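Local coordinates for Xcc1710-like domain-containing protein (Bordetella parapertussis 12822, PDB 3CPK), which is of unknown function but belongs to the DUF498/DUF598 family of Xcc1710-like proteins, at residues D51-A54 with S55-Q58. Residues are numbered along the deposited sequence; the frame is centred on the assembly and turned at random.
Sequences DITA and SLLQ
T53 caps the start of helix 54-61: its OG1 takes the N-H of L56, with L56 N 3.1 Å from T53 OG1 and an angle at the hydrogen of 147°. A chi1 of 85° places OG1 between the backbone N and the carbonyl carbon and so points it forward to the L56 N-H. The carbonyl of the same residue faces into the turn, where L57 N donates to T53 O at 2.8 Å; L56 N adds a weak, bent bond to that oxygen. One step on, Q58 N bonds to A54 O at 2.9 Å, continuing the helical pattern.

I52 and T53 are still extended, and the side chains around the cap sort to different partners. I52 sends CG2 across to L57, 3.8 Å from L57 CD1 and 3.9 Å from L57 CD2, so the methyl bears on both branches of the leucine. L56 instead lays CD1 beside the backbone of the loop, 3.3 Å from D51 O. Further out, D51 OD1 accepts from R48 N, while L57 packs on L92 and V94 of strand 91-95 and I52 on V46 and L145.

T53 thus supplies a side-chain acceptor for L56 N in the first turn, where backbone acceptors run short, while I52 and L57, the residues before the cap and four after it, form a hydrophobic staple; both are buried, and the staple ties the loop before the helix to the helix side that faces the sheet.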
loop_
_atom_site.group_PDB
_atom_site.type_symbol
_atom_site.label_atom_id
_atom_site.label_comp_id
_atom_site.label_asym_id
_atom_site.label_seq_id
_atom_site.Cartn_x
_atom_site.Cartn_y
_atom_site.Cartn_z
ATOM N N ASP A 51 5.898 -11.616 -7.735
ATOM C CA ASP A 51 5.548 -10.975 -8.990
ATOM C C ASP A 51 5.331 -9.470 -8.852
ATOM O O ASP A 51 4.557 -8.871 -9.599
ATOM C CB ASP A 51 4.302 -11.607 -9.661
ATOM C CG ASP A 51 3.621 -12.680 -8.823
ATOM O OD1 ASP A 51 2.491 -12.426 -8.340
ATOM O OD2 ASP A 51 4.197 -13.781 -8.673
ATOM N N ILE A 52 6.023 -8.860 -7.894
ATOM C CA ILE A 52 5.935 -7.421 -7.678
ATOM C C ILE A 52 7.015 -6.765 -8.524
ATOM O O ILE A 52 8.197 -7.097 -8.400
ATOM C CB ILE A 52 6.164 -7.057 -6.193
ATOM C CG1 ILE A 52 4.909 -7.392 -5.379
ATOM C CG2 ILE A 52 6.520 -5.581 -6.064
ATOM C CD1 ILE A 52 5.099 -7.325 -3.880
ATOM N N THR A 53 6.611 -5.833 -9.381
ATOM C CA THR A 53 7.549 -5.153 -10.271
ATOM C C THR A 53 7.460 -3.635 -10.139
ATOM O O THR A 53 6.416 -3.099 -9.770
ATOM C CB THR A 53 7.262 -5.513 -11.738
ATOM O OG1 THR A 53 6.246 -4.644 -12.250
ATOM C CG2 THR A 53 6.767 -6.949 -11.843
ATOM N N ALA A 54 8.557 -2.951 -10.447
ATOM C CA ALA A 54 8.604 -1.494 -10.375
ATOM C C ALA A 54 7.430 -0.913 -11.142
ATOM O O ALA A 54 6.877 0.119 -10.765
ATOM C CB ALA A 54 9.905 -0.986 -10.967
ATOM N N SER A 55 7.056 -1.584 -12.225
ATOM C CA SER A 55 5.943 -1.144 -13.052
ATOM C C SER A 55 4.652 -1.185 -12.236
ATOM O O SER A 55 3.789 -0.321 -12.357
ATOM C CB SER A 55 5.819 -2.050 -14.278
ATOM O OG SER A 55 4.824 -1.574 -15.161
ATOM N N LEU A 56 4.536 -2.202 -11.397
ATOM C CA LEU A 56 3.373 -2.368 -10.545
ATOM C C LEU A 56 3.407 -1.396 -9.372
ATOM O O LEU A 56 2.379 -0.848 -8.979
ATOM C CB LEU A 56 3.313 -3.806 -10.036
ATOM C CG LEU A 56 2.572 -4.770 -10.955
ATOM C CD1 LEU A 56 2.780 -6.193 -10.488
ATOM C CD2 LEU A 56 1.094 -4.408 -10.960
ATOM N N LEU A 57 4.594 -1.182 -8.820
ATOM C CA LEU A 57 4.769 -0.280 -7.693
ATOM C C LEU A 57 4.433 1.151 -8.074
ATOM O O LEU A 57 3.872 1.903 -7.277
ATOM C CB LEU A 57 6.211 -0.353 -7.192
ATOM C CG LEU A 57 6.524 -1.124 -5.905
ATOM C CD1 LEU A 57 5.351 -2.016 -5.472
ATOM C CD2 LEU A 57 7.787 -1.939 -6.144
ATOM N N GLN A 58 4.781 1.526 -9.298
ATOM C CA GLN A 58 4.517 2.875 -9.775
ATOM C C GLN A 58 3.054 3.117 -10.095
ATOM O O GLN A 58 2.560 4.230 -9.958
ATOM C CB GLN A 58 5.387 3.173 -10.990
ATOM C CG GLN A 58 6.837 3.415 -10.604
ATOM C CD GLN A 58 7.802 3.130 -11.731
ATOM O OE1 GLN A 58 8.796 2.423 -11.540
ATOM N NE2 GLN A 58 7.523 3.675 -12.915
#